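Local coordinates for protein mucus binding proteinn (Lactobacillus reuteri, PDB 4MT5) that probably helps the bacterium adhere to gastrointestinal mucus by binding mucin, this chain being repeat V of the longer, cell-wall-anchored surface protein, at residues D140-S149 against Q160-P169; S149-H159 against K176-P184. One frame throughout, in Å; residues are numbered along the deposited sequence.

Interaction 1 of 2, residues D140-S149 against Q160-P169; sequences DSKTFAAVPS and QQINEFTVTP
Phe144 and Val167 meet at about a right angle on the buried face of a two-stranded antiparallel sheet, with CE2 of the Phe144 ring 3.9 Å from CG2 of Val167. The phenylalanine CG lies anti to its own carbonyl carbon (chi1 -83°), which sends the ring down from the sheet toward Val111 and Glu91, where the CG2 methyl of Val167 comes against it; Val167 is set against Val89. Large apolar groups suit this side because strands 85-96 and 104-120 pack beneath it. Val147 and Ile162 continue the same face near Tyr95 and Ile93. Backbone bonds hold each end of the pairing: Val167 N donates to Lys142 O at 2.9 Å, and Ile162 N to Val147 O at 3.0 Å. Between them Ala145-Ala146 and Asn163-Glu164 interrupt both strands by equal lengths, so the register resumes unchanged beyond the break. The sheet belongs to the ubiquitin-like beta-grasp fold of the Muc B2-like domain and lies against its long strands. The outer face is polar and looser. Thr143 and Thr166 face each other as a non-hydrogen-bonded pair, their side chains crossing at a slant, the CG2 methyl of Thr143 turned to OG1 of Thr166; short beta-branched polar residues fit an exposed strand surface. At the break, the CG of Glu164 rests 3.6 Å from Ala146 N, while further along CB of Gln161 lies 3.8 Å from Pro148 CA. Ser149 N bonds Gln160 O at 3.1 Å where the strands part, and its hydroxyl donates chiefly to His159 O, a small polar side chain meeting a backbone carbonyl in a buried place.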
loop_
_atom_site.group_PDB
_atom_site.type_symbol
_atom_site.label_atom_id
_atom_site.label_comp_id
_atom_site.label_asym_id
_atom_site.label_seq_id
_atom_site.Cartn_x
_atom_site.Cartn_y
_atom_site.Cartn_z
ATOM N N ASP A 140 11.440 6.198 -9.497
ATOM C CA ASP A 140 10.395 7.185 -9.251
ATOM C C ASP A 140 10.007 7.945 -10.496
ATOM O O ASP A 140 9.081 8.755 -10.478
ATOM C CB ASP A 140 10.849 8.190 -8.206
ATOM C CG ASP A 140 10.781 7.633 -6.810
ATOM O OD1 ASP A 140 10.083 6.608 -6.616
ATOM O OD2 ASP A 140 11.415 8.218 -5.906
ATOM N N SER A 141 10.732 7.700 -11.576
ATOM C CA SER A 141 10.425 8.322 -12.857
ATOM C C SER A 141 10.984 7.482 -13.987
ATOM O O SER A 141 11.636 6.464 -13.766
ATOM C CB SER A 141 10.992 9.734 -12.922
ATOM O OG SER A 141 12.360 9.728 -12.577
ATOM N N LYS A 142 10.717 7.904 -15.206
ATOM C CA LYS A 142 11.158 7.166 -16.377
ATOM C C LYS A 142 11.224 8.196 -17.482
ATOM O O LYS A 142 10.373 9.080 -17.562
ATOM C CB LYS A 142 10.170 6.027 -16.698
ATOM C CG LYS A 142 10.354 5.332 -18.040
ATOM C CD LYS A 142 11.751 4.735 -18.206
ATOM C CE LYS A 142 11.834 3.888 -19.485
ATOM N NZ LYS A 142 11.135 4.555 -20.644
ATOM N N THR A 143 12.266 8.139 -18.296
ATOM C CA THR A 143 12.337 9.049 -19.422
ATOM C C THR A 143 11.895 8.293 -20.660
ATOM O O THR A 143 12.285 7.143 -20.878
ATOM C CB THR A 143 13.744 9.635 -19.629
ATOM O OG1 THR A 143 14.655 8.584 -19.972
ATOM C CG2 THR A 143 14.222 10.347 -18.371
ATOM N N PHE A 144 11.044 8.929 -21.454
ATOM C CA PHE A 144 10.665 8.345 -22.718
ATOM C C PHE A 144 11.777 8.627 -23.707
ATOM O O PHE A 144 12.250 9.766 -23.802
ATOM C CB PHE A 144 9.358 8.942 -23.206
ATOM C CG PHE A 144 8.149 8.311 -22.601
ATOM C CD1 PHE A 144 7.914 6.949 -22.754
ATOM C CD2 PHE A 144 7.236 9.074 -21.890
ATOM C CE1 PHE A 144 6.790 6.354 -22.201
ATOM C CE2 PHE A 144 6.107 8.490 -21.335
ATOM C CZ PHE A 144 5.884 7.124 -21.489
ATOM N N ALA A 145 12.210 7.592 -24.422
ATOM C CA ALA A 145 13.194 7.784 -25.475
ATOM C C ALA A 145 12.600 8.742 -26.498
ATOM O O ALA A 145 11.435 8.597 -26.874
ATOM C CB ALA A 145 13.542 6.459 -26.124
ATOM N N ALA A 146 13.375 9.741 -26.913
ATOM C CA ALA A 146 12.952 10.616 -28.000
ATOM C C ALA A 146 12.648 9.767 -29.237
ATOM O O ALA A 146 13.363 8.803 -29.531
ATOM C CB ALA A 146 14.024 11.649 -28.301
ATOM N N VAL A 147 11.566 10.097 -29.938
ATOM C CA VAL A 147 11.186 9.349 -31.142
ATOM C C VAL A 147 11.414 10.141 -32.435
ATOM O O VAL A 147 10.927 11.274 -32.593
ATOM C CB VAL A 147 9.724 8.809 -31.093
ATOM C CG1 VAL A 147 9.249 8.407 -32.480
ATOM C CG2 VAL A 147 9.620 7.627 -30.148
ATOM N N PRO A 148 12.184 9.543 -33.357
ATOM C CA PRO A 148 12.422 10.097 -34.688
ATOM C C PRO A 148 11.173 9.945 -35.541
ATOM O O PRO A 148 10.638 8.830 -35.652
ATOM C CB PRO A 148 13.537 9.200 -35.246
ATOM C CG PRO A 148 14.123 8.512 -34.059
ATOM C CD PRO A 148 12.973 8.320 -33.133
ATOM N N SER A 149 10.710 11.055 -36.111
ATOM C CA SER A 149 9.657 11.021 -37.117
ATOM C C SER A 149 10.180 10.222 -38.307
ATOM O O SER A 149 11.284 10.494 -38.786
ATOM C CB SER A 149 9.314 12.441 -37.576
ATOM O OG SER A 149 9.086 13.314 -36.482
ATOM N N GLN A 160 11.487 17.154 -36.677
ATOM C CA GLN A 160 12.316 16.019 -37.094
ATOM C C GLN A 160 12.185 14.830 -36.126
ATOM O O GLN A 160 12.253 13.658 -36.526
ATOM C CB GLN A 160 13.779 16.459 -37.246
ATOM C CG GLN A 160 14.740 15.354 -37.692
ATOM C CD GLN A 160 14.267 14.622 -38.942
ATOM O OE1 GLN A 160 14.314 15.161 -40.056
ATOM N NE2 GLN A 160 13.806 13.381 -38.760
ATOM N N GLN A 161 11.986 15.149 -34.854
ATOM C CA GLN A 161 11.728 14.149 -33.837
ATOM C C GLN A 161 11.038 14.853 -32.689
ATOM O O GLN A 161 11.139 16.072 -32.541
ATOM C CB GLN A 161 13.038 13.550 -33.331
ATOM C CG GLN A 161 13.925 14.573 -32.635
ATOM C CD GLN A 161 15.004 13.948 -31.773
ATOM O OE1 GLN A 161 15.506 12.857 -32.068
ATOM N NE2 GLN A 161 15.368 14.641 -30.696
ATOM N N ILE A 162 10.330 14.101 -31.865
ATOM C CA ILE A 162 9.874 14.702 -30.630
ATOM C C ILE A 162 10.788 14.253 -29.482
ATOM O O ILE A 162 11.290 13.120 -29.473
ATOM C CB ILE A 162 8.387 14.444 -30.369
ATOM C CG1 ILE A 162 7.881 15.362 -29.239
ATOM C CG2 ILE A 162 8.153 12.961 -30.107
ATOM C CD1 ILE A 162 8.303 16.846 -29.362
ATOM N N ASN A 163 11.019 15.169 -28.544
ATOM C CA ASN A 163 12.053 15.032 -27.520
ATOM C C ASN A 163 11.929 13.851 -26.570
ATOM O O ASN A 163 11.053 12.993 -26.697
ATOM C CB ASN A 163 12.109 16.311 -26.678
ATOM C CG ASN A 163 12.406 17.534 -27.510
ATOM O OD1 ASN A 163 12.597 17.432 -28.723
ATOM N ND2 ASN A 163 12.448 18.698 -26.869
ATOM N N GLU A 164 12.842 13.819 -25.610
ATOM C CA GLU A 164 12.672 12.976 -24.448
ATOM C C GLU A 164 11.784 13.742 -23.498
ATOM O O GLU A 164 11.801 14.981 -23.469
ATOM C CB GLU A 164 13.995 12.733 -23.751
ATOM C CG GLU A 164 14.918 11.784 -24.442
ATOM C CD GLU A 164 16.158 11.553 -23.612
ATOM O OE1 GLU A 164 16.567 12.493 -22.887
ATOM O OE2 GLU A 164 16.710 10.431 -23.666
ATOM N N PHE A 165 11.012 12.994 -22.725
ATOM C CA PHE A 165 10.193 13.555 -21.671
ATOM C C PHE A 165 10.297 12.629 -20.459
ATOM O O PHE A 165 10.256 11.397 -20.598
ATOM C CB PHE A 165 8.741 13.704 -22.142
ATOM C CG PHE A 165 8.463 14.997 -22.869
ATOM C CD1 PHE A 165 9.074 16.186 -22.469
ATOM C CD2 PHE A 165 7.593 15.028 -23.953
ATOM C CE1 PHE A 165 8.818 17.384 -23.131
ATOM C CE2 PHE A 165 7.331 16.222 -24.628
ATOM C CZ PHE A 165 7.945 17.401 -24.214
ATOM N N THR A 166 10.472 13.220 -19.281
ATOM C CA THR A 166 10.519 12.444 -18.053
ATOM C C THR A 166 9.137 12.467 -17.413
ATOM O O THR A 166 8.468 13.502 -17.412
ATOM C CB THR A 166 11.566 12.985 -17.054
ATOM O OG1 THR A 166 12.873 12.919 -17.638
ATOM C CG2 THR A 166 11.564 12.150 -15.778
ATOM N N VAL A 167 8.703 11.324 -16.883
ATOM C CA VAL A 167 7.395 11.236 -16.249
ATOM C C VAL A 167 7.465 10.557 -14.873
ATOM O O VAL A 167 8.287 9.670 -14.646
ATOM C CB VAL A 167 6.388 10.504 -17.162
ATOM C CG1 VAL A 167 6.099 11.334 -18.395
ATOM C CG2 VAL A 167 6.925 9.146 -17.558
ATOM N N THR A 168 6.606 10.999 -13.956
ATOM C CA THR A 168 6.468 10.377 -12.643
ATOM C C THR A 168 5.134 9.632 -12.627
ATOM O O THR A 168 4.367 9.732 -13.584
ATOM C CB THR A 168 6.465 11.435 -11.528
ATOM O OG1 THR A 168 5.255 12.200 -11.602
ATOM C CG2 THR A 168 7.681 12.342 -11.634
ATOM N N PRO A 169 4.849 8.873 -11.550
ATOM C CA PRO A 169 3.536 8.212 -11.487
ATOM C C PRO A 169 2.351 9.186 -11.595
ATOM O O PRO A 169 1.247 8.822 -12.020
ATOM C CB PRO A 169 3.548 7.563 -10.103
ATOM C CG PRO A 169 4.981 7.314 -9.829
ATOM C CD PRO A 169 5.749 8.414 -10.472
#

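Interaction 2 of 2, residues S149-H159 against K176-P184; sequences SPAVEGYTPNH and KTVVYVGDP
Pro157 lies on the Tyr180 ring in a CH-pi contact, its CB 3.8 Å from the ring centroid and only 11° off the normal. Other apolar contacts surround the same tyrosine: Val152 brings CG2 to 3.5 Å from CE1, and CB of Tyr155 approaches CD1 at the ring edge. With CG anti to the carbonyl carbon (chi1 -81°), the Tyr180 ring reaches over the partner strand into the bend at 150-152. CG1 of Val178 continues this apolar patch next to the tyrosine, 3.8 Å from CB of Pro157. Among polar contacts, the tyrosine hydroxyl donates to Pro150 O at the ring's edge, though the modelled length is doubtfully short. Backbone bonds pair Thr156 with Val181 in both directions, Thr156 N reaching Val181 O at 3.0 Å. Proline fits the next position, a non-hydrogen-bonded site that needs no N-H. Asn158 then closes the pairing: its N donates to Val179 O, and its side-chain OD1, curled back toward the strand (chi1 52°), accepts from Val179 N at 3.1 Å in place of a main-chain carbonyl. At the other end Asp183 N binds Gly154 O at 2.8 Å, and a water links Asp183 OD1 to Thr156 OG1. Gly154 occupies the third position of a type II beta turn, where positive phi favours glycine. Strand 155-157 thus runs antiparallel along strand 174-182, which in turn pairs in parallel with strand 85-96, while Pro150 and Val152 lean on Gln104 of strand 104-120.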
loop_
_atom_site.group_PDB
_atom_site.type_symbol
_atom_site.label_atom_id
_atom_site.label_comp_id
_atom_site.label_asym_id
_atom_site.label_seq_id
_atom_site.Cartn_x
_atom_site.Cartn_y
_atom_site.Cartn_z
ATOM N N SER A 149 10.710 11.055 -36.111
ATOM C CA SER A 149 9.657 11.021 -37.117
ATOM C C SER A 149 10.180 10.222 -38.307
ATOM O O SER A 149 11.284 10.494 -38.786
ATOM C CB SER A 149 9.314 12.441 -37.576
ATOM O OG SER A 149 9.086 13.314 -36.482
ATOM N N PRO A 150 9.400 9.235 -38.790
ATOM C CA PRO A 150 9.880 8.427 -39.915
ATOM C C PRO A 150 9.890 9.224 -41.233
ATOM O O PRO A 150 9.255 10.278 -41.339
ATOM C CB PRO A 150 8.865 7.282 -39.991
ATOM C CG PRO A 150 7.993 7.416 -38.788
ATOM C CD PRO A 150 8.045 8.842 -38.376
ATOM N N ALA A 151 10.617 8.718 -42.225
ATOM C CA ALA A 151 10.749 9.397 -43.507
ATOM C C ALA A 151 9.629 8.986 -44.445
ATOM O O ALA A 151 9.421 7.795 -44.701
ATOM C CB ALA A 151 12.103 9.096 -44.143
ATOM N N VAL A 152 8.901 9.983 -44.940
ATOM C CA VAL A 152 7.911 9.773 -45.985
ATOM C C VAL A 152 8.346 10.600 -47.187
ATOM O O VAL A 152 8.381 11.831 -47.123
ATOM C CB VAL A 152 6.501 10.206 -45.538
ATOM C CG1 VAL A 152 5.456 9.683 -46.508
ATOM C CG2 VAL A 152 6.214 9.700 -44.141
ATOM N N GLU A 153 8.715 9.926 -48.270
ATOM C CA GLU A 153 9.150 10.632 -49.465
ATOM C C GLU A 153 7.964 11.385 -50.026
ATOM O O GLU A 153 6.862 10.846 -50.124
ATOM C CB GLU A 153 9.713 9.665 -50.506
ATOM C CG GLU A 153 8.838 8.446 -50.737
ATOM C CD GLU A 153 9.350 7.563 -51.855
ATOM O OE1 GLU A 153 8.853 6.419 -51.971
ATOM O OE2 GLU A 153 10.242 8.016 -52.614
ATOM N N GLY A 154 8.188 12.644 -50.372
ATOM C CA GLY A 154 7.127 13.480 -50.893
ATOM C C GLY A 154 6.674 14.467 -49.845
ATOM O O GLY A 154 5.956 15.422 -50.149
ATOM N N TYR A 155 7.100 14.237 -48.604
ATOM C CA TYR A 155 6.756 15.133 -47.498
ATOM C C TYR A 155 7.959 15.434 -46.601
ATOM O O TYR A 155 8.955 14.709 -46.623
ATOM C CB TYR A 155 5.625 14.537 -46.651
ATOM C CG TYR A 155 4.349 14.235 -47.414
ATOM C CD1 TYR A 155 3.298 15.149 -47.446
ATOM C CD2 TYR A 155 4.191 13.029 -48.089
ATOM C CE1 TYR A 155 2.132 14.870 -48.130
ATOM C CE2 TYR A 155 3.030 12.745 -48.779
ATOM C CZ TYR A 155 2.003 13.666 -48.794
ATOM O OH TYR A 155 0.848 13.379 -49.486
ATOM N N THR A 156 7.867 16.522 -45.837
ATOM C CA THR A 156 8.804 16.787 -44.749
ATOM C C THR A 156 8.032 17.260 -43.523
ATOM O O THR A 156 7.301 18.256 -43.597
ATOM C CB THR A 156 9.872 17.850 -45.092
ATOM O OG1 THR A 156 9.270 19.153 -45.118
ATOM C CG2 THR A 156 10.567 17.540 -46.421
ATOM N N PRO A 157 8.201 16.541 -42.393
ATOM C CA PRO A 157 7.563 16.794 -41.089
ATOM C C PRO A 157 8.022 18.091 -40.421
ATOM O O PRO A 157 9.170 18.501 -40.601
ATOM C CB PRO A 157 8.004 15.590 -40.251
ATOM C CG PRO A 157 9.260 15.107 -40.899
ATOM C CD PRO A 157 9.063 15.345 -42.361
ATOM N N ASN A 158 7.133 18.723 -39.656
ATOM C CA ASN A 158 7.440 19.997 -38.995
ATOM C C ASN A 158 8.257 19.865 -37.702
ATOM O O ASN A 158 8.659 20.874 -37.111
ATOM C CB ASN A 158 6.167 20.829 -38.753
ATOM C CG ASN A 158 5.062 20.045 -38.036
ATOM O OD1 ASN A 158 5.277 18.932 -37.539
ATOM N ND2 ASN A 158 3.868 20.638 -37.975
ATOM N N HIS A 159 8.475 18.622 -37.265
ATOM C CA HIS A 159 9.398 18.297 -36.174
ATOM C C HIS A 159 10.165 17.047 -36.582
ATOM O O HIS A 159 9.562 15.997 -36.810
ATOM C CB HIS A 159 8.650 18.017 -34.864
ATOM C CG HIS A 159 7.881 19.188 -34.334
ATOM N ND1 HIS A 159 8.429 20.447 -34.208
ATOM C CD2 HIS A 159 6.608 19.286 -33.883
ATOM C CE1 HIS A 159 7.524 21.273 -33.712
ATOM N NE2 HIS A 159 6.409 20.593 -33.506
ATOM N N LYS A 176 1.192 14.092 -28.680
ATOM C CA LYS A 176 1.993 14.968 -29.512
ATOM C C LYS A 176 1.734 14.601 -30.968
ATOM O O LYS A 176 1.783 13.424 -31.341
ATOM C CB LYS A 176 3.472 14.776 -29.184
ATOM C CG LYS A 176 4.203 16.021 -28.741
ATOM C CD LYS A 176 3.581 16.678 -27.534
ATOM C CE LYS A 176 4.563 17.704 -26.962
ATOM N NZ LYS A 176 3.973 18.625 -25.942
ATOM N N THR A 177 1.471 15.618 -31.788
ATOM C CA THR A 177 1.127 15.422 -33.195
ATOM C C THR A 177 2.210 15.939 -34.151
ATOM O O THR A 177 2.695 17.061 -33.998
ATOM C CB THR A 177 -0.209 16.110 -33.505
ATOM O OG1 THR A 177 -1.216 15.590 -32.624
ATOM C CG2 THR A 177 -0.618 15.861 -34.940
ATOM N N VAL A 178 2.594 15.111 -35.124
ATOM C CA VAL A 178 3.540 15.520 -36.167
ATOM C C VAL A 178 2.829 15.743 -37.509
ATOM O O VAL A 178 2.126 14.853 -38.000
ATOM C CB VAL A 178 4.642 14.468 -36.381
ATOM C CG1 VAL A 178 5.803 15.066 -37.158
ATOM C CG2 VAL A 178 5.126 13.948 -35.070
ATOM N N VAL A 179 3.019 16.923 -38.102
ATOM C CA VAL A 179 2.374 17.260 -39.377
ATOM C C VAL A 179 3.369 17.265 -40.534
ATOM O O VAL A 179 4.386 17.956 -40.496
ATOM C CB VAL A 179 1.651 18.624 -39.338
ATOM C CG1 VAL A 179 0.910 18.850 -40.634
ATOM C CG2 VAL A 179 0.684 18.688 -38.179
ATOM N N TYR A 180 3.056 16.484 -41.560
ATOM C CA TYR A 180 3.893 16.383 -42.744
ATOM C C TYR A 180 3.428 17.346 -43.836
ATOM O O TYR A 180 2.261 17.323 -44.240
ATOM C CB TYR A 180 3.870 14.948 -43.274
ATOM C CG TYR A 180 4.799 13.999 -42.544
ATOM C CD1 TYR A 180 5.992 13.573 -43.131
ATOM C CD2 TYR A 180 4.484 13.525 -41.271
ATOM C CE1 TYR A 180 6.846 12.702 -42.472
ATOM C CE2 TYR A 180 5.338 12.653 -40.598
ATOM C CZ TYR A 180 6.515 12.246 -41.205
ATOM O OH TYR A 180 7.363 11.384 -40.549
ATOM N N VAL A 181 4.341 18.195 -44.306
ATOM C CA VAL A 181 4.036 19.143 -45.381
ATOM C C VAL A 181 4.454 18.575 -46.735
ATOM O O VAL A 181 5.565 18.076 -46.890
ATOM C CB VAL A 181 4.723 20.511 -45.148
ATOM C CG1 VAL A 181 4.612 21.380 -46.382
ATOM C CG2 VAL A 181 4.122 21.214 -43.927
ATOM N N GLY A 182 3.552 18.635 -47.707
ATOM C CA GLY A 182 3.854 18.167 -49.049
ATOM C C GLY A 182 4.958 18.953 -49.740
ATOM O O GLY A 182 5.034 20.179 -49.621
ATOM N N ASP A 183 5.816 18.247 -50.470
ATOM C CA ASP A 183 6.934 18.885 -51.165
ATOM C C ASP A 183 6.480 19.756 -52.349
ATOM O O ASP A 183 5.930 19.248 -53.330
ATOM C CB ASP A 183 7.984 17.841 -51.592
ATOM C CG ASP A 183 8.805 17.309 -50.406
ATOM O OD1 ASP A 183 8.873 18.004 -49.361
ATOM O OD2 ASP A 183 9.387 16.200 -50.521
ATOM N N PRO A 184 6.711 21.079 -52.247
ATOM C CA PRO A 184 6.257 22.087 -53.221
ATOM C C PRO A 184 6.940 21.967 -54.584
ATOM O O PRO A 184 8.097 21.549 -54.645
ATOM C CB PRO A 184 6.640 23.422 -52.558
ATOM C CG PRO A 184 6.902 23.091 -51.108
ATOM C CD PRO A 184 7.442 21.697 -51.126
HETATM O O HOH W 1 8.513 20.073 -48.073
#

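How the interactions relate
Both interactions lie in the Muc B2-like domain, toward the C-terminal end of an elongated chain, with centres 20 Å apart. Their segments alternate in sequence: strand 142-148, strand 155-157, strand 161-167, then strand 174-182. Ser149 is common to both, joining the end of the first strand to the bend that leads into the second. Interaction 1 forms a separate two-stranded sheet, whereas interaction 2 adds a short strand to the large mixed sheet. They touch where Ile162 and Phe165 pack on the aliphatic chain of Lys176. Strand 85-96 touches residues of both, and the chain passes back and forth between the two sheets, consistent with one beta-grasp unit.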